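Lysine-sensitive aspartokinase 3 (Escherichia coli, PDB 2J0W) catalyses the ATP-dependent phosphorylation of L-aspartate to 4-phospho-L-aspartate, the first step towards lysine, and is allosterically inhibited by lysine, the end product of the pathway. Local coordinates at residues 43-48 and 113-118; 66-71 and 87-92; 153-158 and 192-197. All coordinates share one frame; numbering follows the deposited sequence.

This kinase domain illustrates how helices that follow one another in sequence can be folded back on one another beside an active site. From the N terminus, helix 44-51 leads into helix 57-75, which pairs with helix 82-102 in contact 2; helix 108-131 then returns to helix 44-51 in contact 1. Contact 2 is therefore nested inside the loop that contact 1 closes, and the two meet through Leu48 and Ile67. Contact 3 follows in series: it closes a separate loop holding helix 159-176 and brings residues 153-158 against strand 193-195. A probable hydrogen bond between Glu113 and Thr193 joins contacts 1 and 3, whereas contacts 2 and 3 do not touch.

Contact 1: 43-48 and 113-118; sequences GITNLL and ELVSHG. With ASP (aspartic acid), chain B.
Helix 44-48 runs nearly antiparallel to helix 113-118, at 158° with the axes 8.6 Å apart, which sets Leu48 opposite Val115 and Ile44 opposite Gly118. Leu48 supplies the knob of a knobs-into-holes fit, its side chain seated among Leu114, Val115, His117 and Gly118. A chi1 of -73° holds CG anti to the carbonyl carbon and directs it at the other helix, where the two methyls part. Leu48 CD1 lies against the neighbouring backbone, 3.5 Å from Gly118 N, while Leu48 CD2 meets the CD2 methyl of Leu114 at 3.3 Å. Leu114 reaches it by extending from a CB that does not itself face the other helix, and Val115 CG2 lies against the base of the knob, 4.0 Å from Leu48 CB.

At the other end Gly118 leaves its CA open to Ile44. Ile44 CG2 rests 3.6 Å from Gly118 CA, just where a CB on that residue would collide with it. Thr45 is the link to the substrate. Its CG2 touches Val115 CG1 at 4.1 Å, and Thr45 OG1, on the other branch, accepts a hydrogen bond of 3.0 Å from the amino N of the bound aspartate. The neighbouring Asn46 OD1 is hydrogen-bonded to Arg198, whose NE also binds the aspartate, consistent with a second-shell role for Asn46. Helices 57-75 and 82-102 cover the apolar side of the pair through Ile67 and Ile95, both of which touch Leu48.

The chemistry is thus divided: the interhelical grip is made of close apolar packing, while the polar reach of Thr45 is spent on the substrate. In this amino acid kinase domain that packing against helix 108-131 probably helps to fix the helix from which the Thr45 hydroxyl meets the aspartate.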
loop_
_atom_site.group_PDB
_atom_site.type_symbol
_atom_site.label_atom_id
_atom_site.label_comp_id
_atom_site.label_asym_id
_atom_site.label_seq_id
_atom_site.Cartn_x
_atom_site.Cartn_y
_atom_site.Cartn_z
ATOM N N GLY A 43 38.514 1.416 -0.149
ATOM C CA GLY A 43 38.854 0.379 -1.115
ATOM C C GLY A 43 39.068 -1.038 -0.595
ATOM O O GLY A 43 38.825 -2.007 -1.317
ATOM N N ILE A 44 39.524 -1.175 0.646
ATOM C CA ILE A 44 39.773 -2.495 1.207
ATOM C C ILE A 44 38.571 -3.432 1.134
ATOM O O ILE A 44 38.661 -4.519 0.565
ATOM C CB ILE A 44 40.263 -2.402 2.683
ATOM C CG1 ILE A 44 41.676 -1.824 2.714
ATOM C CG2 ILE A 44 40.309 -3.784 3.326
ATOM C CD1 ILE A 44 42.691 -2.657 1.914
ATOM N N THR A 45 37.439 -3.015 1.687
ATOM C CA THR A 45 36.264 -3.876 1.684
ATOM C C THR A 45 35.851 -4.343 0.295
ATOM O O THR A 45 35.514 -5.517 0.127
ATOM C CB THR A 45 35.072 -3.201 2.406
ATOM O OG1 THR A 45 35.404 -3.034 3.792
ATOM C CG2 THR A 45 33.810 -4.069 2.311
ATOM N N ASN A 46 35.873 -3.451 -0.698
ATOM C CA ASN A 46 35.502 -3.859 -2.060
ATOM C C ASN A 46 36.518 -4.884 -2.584
ATOM O O ASN A 46 36.154 -5.871 -3.225
ATOM C CB ASN A 46 35.466 -2.675 -3.036
ATOM C CG ASN A 46 34.424 -1.622 -2.671
ATOM O OD1 ASN A 46 33.353 -1.924 -2.132
ATOM N ND2 ASN A 46 34.733 -0.373 -2.991
ATOM N N LEU A 47 37.795 -4.651 -2.322
ATOM C CA LEU A 47 38.797 -5.596 -2.789
ATOM C C LEU A 47 38.505 -6.949 -2.147
ATOM O O LEU A 47 38.374 -7.969 -2.842
ATOM C CB LEU A 47 40.204 -5.104 -2.430
ATOM C CG LEU A 47 40.674 -3.977 -3.364
ATOM C CD1 LEU A 47 41.983 -3.350 -2.872
ATOM C CD2 LEU A 47 40.841 -4.553 -4.770
ATOM N N LEU A 48 38.364 -6.934 -0.823
ATOM C CA LEU A 48 38.078 -8.135 -0.044
ATOM C C LEU A 48 36.822 -8.854 -0.508
ATOM O O LEU A 48 36.784 -10.086 -0.538
ATOM C CB LEU A 48 37.953 -7.787 1.438
ATOM C CG LEU A 48 39.301 -7.458 2.084
ATOM C CD1 LEU A 48 39.104 -7.090 3.534
ATOM C CD2 LEU A 48 40.237 -8.668 1.962
ATOM N N GLU A 113 33.865 -13.700 7.000
ATOM C CA GLU A 113 35.132 -13.987 7.672
ATOM C C GLU A 113 36.327 -13.361 6.973
ATOM O O GLU A 113 37.258 -12.882 7.614
ATOM C CB GLU A 113 35.354 -15.489 7.769
ATOM C CG GLU A 113 36.753 -15.856 8.266
ATOM C CD GLU A 113 37.087 -15.263 9.624
ATOM O OE1 GLU A 113 36.262 -15.387 10.555
ATOM O OE2 GLU A 113 38.185 -14.688 9.765
ATOM N N LEU A 114 36.310 -13.377 5.649
ATOM C CA LEU A 114 37.409 -12.804 4.904
ATOM C C LEU A 114 37.270 -11.289 4.921
ATOM O O LEU A 114 38.241 -10.571 5.143
ATOM C CB LEU A 114 37.375 -13.326 3.471
ATOM C CG LEU A 114 38.600 -13.057 2.608
ATOM C CD1 LEU A 114 38.459 -13.834 1.317
ATOM C CD2 LEU A 114 38.730 -11.584 2.334
ATOM N N VAL A 115 36.062 -10.788 4.694
ATOM C CA VAL A 115 35.903 -9.343 4.668
ATOM C C VAL A 115 36.156 -8.701 6.015
ATOM O O VAL A 115 36.538 -7.547 6.086
ATOM C CB VAL A 115 34.513 -8.917 4.167
ATOM C CG1 VAL A 115 34.289 -7.453 4.491
ATOM C CG2 VAL A 115 34.406 -9.126 2.649
ATOM N N SER A 116 35.962 -9.442 7.088
ATOM C CA SER A 116 36.175 -8.882 8.405
ATOM C C SER A 116 37.607 -8.352 8.547
ATOM O O SER A 116 37.843 -7.345 9.225
ATOM C CB SER A 116 35.906 -9.946 9.454
ATOM O OG SER A 116 36.836 -10.992 9.299
ATOM N N HIS A 117 38.557 -9.017 7.894
ATOM C CA HIS A 117 39.968 -8.615 7.950
ATOM C C HIS A 117 40.308 -7.131 7.700
ATOM O O HIS A 117 41.315 -6.639 8.220
ATOM C CB HIS A 117 40.788 -9.498 7.007
ATOM C CG HIS A 117 40.971 -10.896 7.514
ATOM N ND1 HIS A 117 39.925 -11.785 7.641
ATOM C CD2 HIS A 117 42.065 -11.533 7.996
ATOM C CE1 HIS A 117 40.365 -12.908 8.183
ATOM N NE2 HIS A 117 41.660 -12.779 8.409
ATOM N N GLY A 118 39.484 -6.423 6.924
ATOM C CA GLY A 118 39.733 -5.014 6.638
ATOM C C GLY A 118 39.749 -4.136 7.880
ATOM O O GLY A 118 40.736 -3.439 8.159
HETATM N N ASP B . 33.791 -1.534 5.851
HETATM C CA ASP B . 32.398 -1.805 5.504
HETATM C C ASP B . 32.195 -1.304 4.058
HETATM O O ASP B . 33.208 -0.951 3.405
HETATM C CB ASP B . 31.458 -1.116 6.541
HETATM C CG ASP B . 31.429 0.428 6.547
HETATM O OD1 ASP B . 32.157 1.049 5.710
HETATM O OD2 ASP B . 30.678 1.035 7.394
HETATM O OXT ASP B . 31.004 -1.233 3.599
#

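Contact 2: 66-71 and 87-92; sequences AIRNIQ and EIERLL
A buried helix-helix contact built round Leu92, with an Arg68-Glu89 salt bridge at its margin, joins helix 57-75 to helix 82-102 in the kinase domain. The segments run antiparallel at 162°, and their axes stay 11.3 Å apart, a spacing bridged by long side chains. Leu92 carries most of the apolar contact: its CD2 slides past Ile67 CG2 at 3.8 Å, and its CD1 lies over the centre of one face of the Arg68 guanidinium, 3.5 Å from Arg68 CZ.

Consecutive in sequence and joined by a short connection, the two helices form an alpha-alpha hairpin within the amino acid kinase domain. Met121 of helix 108-131 touches Gln71, Ile88 and Leu92, while Leu48 and Leu51 of helix 44-51 touch Ile67.

Arg68 bends at chi3 (-89°), turning its flat head towards Glu89. Arg68 NH2 donates a long, bent bond to Glu89 OE1 at 3.3 Å; the oxygen lies near the guanidinium plane, and the donor meets it on the syn side of the carboxylate, tilted out of that plane. Replacing Arg68 with an alanine would probably leave Glu89 without this positive mate and take away the flat group that lies over Leu92 CD1. Further along, Gln71 CB packs loosely against Ile88 CG2 at 4.3 Å.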
loop_
_atom_site.group_PDB
_atom_site.type_symbol
_atom_site.label_atom_id
_atom_site.label_comp_id
_atom_site.label_asym_id
_atom_site.label_seq_id
_atom_site.Cartn_x
_atom_site.Cartn_y
_atom_site.Cartn_z
ATOM N N ALA A 66 46.911 -5.061 -4.259
ATOM C CA ALA A 66 46.304 -3.762 -4.050
ATOM C C ALA A 66 46.003 -3.685 -2.541
ATOM O O ALA A 66 46.110 -2.630 -1.921
ATOM C CB ALA A 66 45.019 -3.631 -4.892
ATOM N N ILE A 67 45.649 -4.817 -1.945
ATOM C CA ILE A 67 45.369 -4.841 -0.516
ATOM C C ILE A 67 46.653 -4.633 0.291
ATOM O O ILE A 67 46.675 -3.827 1.227
ATOM C CB ILE A 67 44.686 -6.167 -0.101
ATOM C CG1 ILE A 67 43.254 -6.176 -0.639
ATOM C CG2 ILE A 67 44.714 -6.335 1.419
ATOM C CD1 ILE A 67 42.482 -7.415 -0.280
ATOM N N ARG A 68 47.722 -5.344 -0.064
ATOM C CA ARG A 68 48.981 -5.168 0.659
ATOM C C ARG A 68 49.553 -3.755 0.488
ATOM O O ARG A 68 50.083 -3.178 1.444
ATOM C CB ARG A 68 50.034 -6.188 0.209
ATOM C CG ARG A 68 51.447 -5.781 0.626
ATOM C CD ARG A 68 52.525 -6.743 0.175
ATOM N NE ARG A 68 52.763 -7.791 1.160
ATOM C CZ ARG A 68 52.052 -8.909 1.252
ATOM N NH1 ARG A 68 51.051 -9.130 0.410
ATOM N NH2 ARG A 68 52.339 -9.807 2.188
ATOM N N ASN A 69 49.464 -3.193 -0.714
ATOM C CA ASN A 69 49.995 -1.853 -0.906
ATOM C C ASN A 69 49.379 -0.895 0.114
ATOM O O ASN A 69 50.079 -0.370 0.979
ATOM C CB ASN A 69 49.726 -1.354 -2.328
ATOM C CG ASN A 69 50.605 -2.042 -3.377
ATOM O OD1 ASN A 69 50.360 -1.911 -4.579
ATOM N ND2 ASN A 69 51.632 -2.770 -2.928
ATOM N N ILE A 70 48.069 -0.691 0.019
ATOM C CA ILE A 70 47.344 0.208 0.920
ATOM C C ILE A 70 47.784 0.119 2.387
ATOM O O ILE A 70 47.904 1.137 3.072
ATOM C CB ILE A 70 45.806 -0.044 0.823
ATOM C CG1 ILE A 70 45.284 0.500 -0.507
ATOM C CG2 ILE A 70 45.077 0.613 1.985
ATOM C CD1 ILE A 70 43.858 0.109 -0.802
ATOM N N GLN A 71 48.032 -1.099 2.855
ATOM C CA GLN A 71 48.452 -1.324 4.233
ATOM C C GLN A 71 49.886 -0.892 4.477
ATOM O O GLN A 71 50.216 -0.404 5.558
ATOM C CB GLN A 71 48.318 -2.804 4.604
ATOM C CG GLN A 71 46.927 -3.348 4.432
ATOM C CD GLN A 71 45.892 -2.461 5.069
ATOM O OE1 GLN A 71 46.043 -2.039 6.210
ATOM N NE2 GLN A 71 44.828 -2.171 4.335
ATOM N N GLU A 87 52.101 -9.100 12.290
ATOM C CA GLU A 87 50.659 -9.261 12.326
ATOM C C GLU A 87 50.024 -9.034 10.974
ATOM O O GLU A 87 49.285 -9.886 10.480
ATOM C CB GLU A 87 50.087 -8.293 13.355
ATOM C CG GLU A 87 50.673 -8.515 14.746
ATOM C CD GLU A 87 50.350 -7.400 15.731
ATOM O OE1 GLU A 87 49.621 -6.455 15.361
ATOM O OE2 GLU A 87 50.829 -7.471 16.884
ATOM N N ILE A 88 50.309 -7.882 10.377
ATOM C CA ILE A 88 49.758 -7.583 9.071
ATOM C C ILE A 88 50.061 -8.754 8.147
ATOM O O ILE A 88 49.191 -9.204 7.401
ATOM C CB ILE A 88 50.361 -6.304 8.456
ATOM C CG1 ILE A 88 50.119 -5.098 9.371
ATOM C CG2 ILE A 88 49.730 -6.045 7.094
ATOM C CD1 ILE A 88 48.672 -4.828 9.690
ATOM N N GLU A 89 51.294 -9.252 8.209
ATOM C CA GLU A 89 51.714 -10.375 7.378
ATOM C C GLU A 89 50.829 -11.595 7.609
ATOM O O GLU A 89 50.496 -12.317 6.665
ATOM C CB GLU A 89 53.167 -10.742 7.667
ATOM C CG GLU A 89 54.198 -9.742 7.167
ATOM C CD GLU A 89 54.186 -9.577 5.663
ATOM O OE1 GLU A 89 53.894 -10.559 4.943
ATOM O OE2 GLU A 89 54.489 -8.459 5.200
ATOM N N ARG A 90 50.457 -11.835 8.864
ATOM C CA ARG A 90 49.587 -12.965 9.171
ATOM C C ARG A 90 48.261 -12.693 8.499
ATOM O O ARG A 90 47.807 -13.475 7.662
ATOM C CB ARG A 90 49.396 -13.117 10.686
ATOM C CG ARG A 90 50.380 -14.087 11.356
ATOM C CD ARG A 90 51.799 -13.995 10.754
ATOM N NE ARG A 90 51.874 -14.574 9.407
ATOM C CZ ARG A 90 52.859 -14.355 8.539
ATOM N NH1 ARG A 90 53.871 -13.561 8.865
ATOM N NH2 ARG A 90 52.830 -14.925 7.341
ATOM N N LEU A 91 47.656 -11.563 8.852
ATOM C CA LEU A 91 46.376 -11.177 8.274
ATOM C C LEU A 91 46.462 -11.301 6.754
ATOM O O LEU A 91 45.650 -11.996 6.129
ATOM C CB LEU A 91 46.018 -9.746 8.694
ATOM C CG LEU A 91 45.982 -9.542 10.215
ATOM C CD1 LEU A 91 45.584 -8.122 10.529
ATOM C CD2 LEU A 91 45.003 -10.513 10.860
ATOM N N LEU A 92 47.460 -10.653 6.158
ATOM C CA LEU A 92 47.616 -10.734 4.714
ATOM C C LEU A 92 47.743 -12.178 4.277
ATOM O O LEU A 92 47.082 -12.604 3.334
ATOM C CB LEU A 92 48.832 -9.941 4.252
ATOM C CG LEU A 92 48.608 -8.431 4.274
ATOM C CD1 LEU A 92 49.807 -7.752 3.665
ATOM C CD2 LEU A 92 47.339 -8.078 3.496
#

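Contact 3: 153-158 and 192-197; sequences GRAEPD and RTTTLG
The carbonyl oxygen of Gly153 is met by Gly197, whose CA makes a weak CA-H...O contact with Gly153 O at 3.3 Å, and by the hydroxyl of Thr359, which hydrogen-bonds to it. Thr359 belongs to the ACT region of the sequence, so this oxygen probably sits where the kinase domain meets the regulatory part. Thr195 lies beside it; chi1 of 62° puts OG1 between the backbone N and the carbonyl carbon, where it is hydrogen-bonded to Asp112 as well as to Thr359.

The one hydrogen bond between the segments is Ala155 N to Thr195 O, at 2.8 Å, a fairly straight bond (156° at the hydrogen) that arrives in the carbonyl plane. Strand 193-195 is one arm of a beta hairpin with strand 185-187, and the loop 153-158 lies across its end, the two directions 101° apart. Beyond that end the chain enters the substrate-binding run from Arg198 to Ser201, and Gly197 adopts backbone angles that call for glycine.

Mostly apolar contacts make up the rest. Ala155 CB presses on Thr194 CB at 3.6 Å, while Thr194 OG1 is hydrogen-bonded to Thr148. Leu196 starts away from the loop but brings its CD2 back to within 3.5 Å of Ala155 O and 4.1 Å of Pro157 CD, on a proline that also packs against helix 200-211.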
loop_
_atom_site.group_PDB
_atom_site.type_symbol
_atom_site.label_atom_id
_atom_site.label_comp_id
_atom_site.label_asym_id
_atom_site.label_seq_id
_atom_site.Cartn_x
_atom_site.Cartn_y
_atom_site.Cartn_z
ATOM N N GLY A 153 26.281 -11.801 6.153
ATOM C CA GLY A 153 26.135 -10.800 5.110
ATOM C C GLY A 153 25.426 -9.564 5.636
ATOM O O GLY A 153 25.659 -8.446 5.169
ATOM N N ARG A 154 24.542 -9.781 6.605
ATOM C CA ARG A 154 23.800 -8.702 7.228
ATOM C C ARG A 154 23.221 -9.228 8.527
ATOM O O ARG A 154 22.006 -9.276 8.712
ATOM C CB ARG A 154 22.701 -8.194 6.291
ATOM C CG ARG A 154 21.785 -9.265 5.778
ATOM C CD ARG A 154 20.942 -8.720 4.641
ATOM N NE ARG A 154 19.708 -9.477 4.453
ATOM C CZ ARG A 154 18.846 -9.263 3.466
ATOM N NH1 ARG A 154 19.083 -8.314 2.563
ATOM N NH2 ARG A 154 17.736 -9.990 3.391
ATOM N N ALA A 155 24.119 -9.640 9.415
ATOM C CA ALA A 155 23.754 -10.186 10.712
ATOM C C ALA A 155 23.009 -9.151 11.534
ATOM O O ALA A 155 23.238 -7.961 11.400
ATOM C CB ALA A 155 25.004 -10.641 11.458
ATOM N N GLU A 156 22.117 -9.616 12.392
ATOM C CA GLU A 156 21.337 -8.720 13.224
ATOM C C GLU A 156 21.798 -8.826 14.673
ATOM O O GLU A 156 21.875 -9.921 15.241
ATOM C CB GLU A 156 19.863 -9.074 13.113
ATOM C CG GLU A 156 19.329 -8.958 11.698
ATOM C CD GLU A 156 18.022 -9.706 11.511
ATOM O OE1 GLU A 156 17.204 -9.698 12.460
ATOM O OE2 GLU A 156 17.809 -10.287 10.419
ATOM N N PRO A 157 22.108 -7.676 15.290
ATOM C CA PRO A 157 22.577 -7.591 16.676
ATOM C C PRO A 157 21.628 -8.074 17.755
ATOM O O PRO A 157 20.434 -7.840 17.686
ATOM C CB PRO A 157 22.922 -6.109 16.838
ATOM C CG PRO A 157 21.981 -5.436 15.892
ATOM C CD PRO A 157 22.028 -6.338 14.678
ATOM N N ASP A 158 22.189 -8.768 18.743
ATOM C CA ASP A 158 21.439 -9.253 19.900
ATOM C C ASP A 158 21.683 -8.197 21.002
ATOM O O ASP A 158 22.687 -8.260 21.731
ATOM C CB ASP A 158 21.971 -10.630 20.351
ATOM C CG ASP A 158 21.290 -11.146 21.627
ATOM O OD1 ASP A 158 21.290 -10.424 22.652
ATOM O OD2 ASP A 158 20.758 -12.277 21.607
ATOM N N ARG A 192 31.684 -18.119 14.853
ATOM C CA ARG A 192 31.935 -17.698 13.476
ATOM C C ARG A 192 31.754 -16.195 13.325
ATOM O O ARG A 192 30.900 -15.599 13.982
ATOM C CB ARG A 192 30.986 -18.436 12.541
ATOM C CG ARG A 192 31.137 -19.940 12.650
ATOM C CD ARG A 192 30.315 -20.676 11.626
ATOM N NE ARG A 192 28.893 -20.685 11.946
ATOM C CZ ARG A 192 27.958 -21.132 11.113
ATOM N NH1 ARG A 192 28.308 -21.596 9.920
ATOM N NH2 ARG A 192 26.682 -21.124 11.473
ATOM N N THR A 193 32.566 -15.588 12.462
ATOM C CA THR A 193 32.511 -14.148 12.238
ATOM C C THR A 193 31.363 -13.734 11.332
ATOM O O THR A 193 31.061 -14.403 10.344
ATOM C CB THR A 193 33.820 -13.616 11.616
ATOM O OG1 THR A 193 34.943 -14.074 12.381
ATOM C CG2 THR A 193 33.827 -12.086 11.635
ATOM N N THR A 194 30.725 -12.617 11.679
ATOM C CA THR A 194 29.613 -12.071 10.897
ATOM C C THR A 194 29.867 -10.606 10.605
ATOM O O THR A 194 30.765 -9.997 11.189
ATOM C CB THR A 194 28.308 -12.136 11.681
ATOM O OG1 THR A 194 28.480 -11.435 12.925
ATOM C CG2 THR A 194 27.909 -13.592 11.945
ATOM N N THR A 195 29.082 -10.039 9.696
ATOM C CA THR A 195 29.189 -8.612 9.389
ATOM C C THR A 195 27.760 -8.078 9.424
ATOM O O THR A 195 26.816 -8.842 9.211
ATOM C CB THR A 195 29.797 -8.350 8.006
ATOM O OG1 THR A 195 28.955 -8.907 6.980
ATOM C CG2 THR A 195 31.177 -8.957 7.931
ATOM N N LEU A 196 27.594 -6.787 9.703
ATOM C CA LEU A 196 26.258 -6.185 9.792
ATOM C C LEU A 196 25.697 -5.696 8.451
ATOM O O LEU A 196 24.560 -5.230 8.388
ATOM C CB LEU A 196 26.289 -5.019 10.782
ATOM C CG LEU A 196 26.874 -5.401 12.146
ATOM C CD1 LEU A 196 27.415 -4.164 12.854
ATOM C CD2 LEU A 196 25.810 -6.119 12.988
ATOM N N GLY A 197 26.475 -5.813 7.378
ATOM C CA GLY A 197 25.990 -5.346 6.090
ATOM C C GLY A 197 26.709 -4.061 5.722
ATOM O O GLY A 197 27.116 -3.309 6.614
#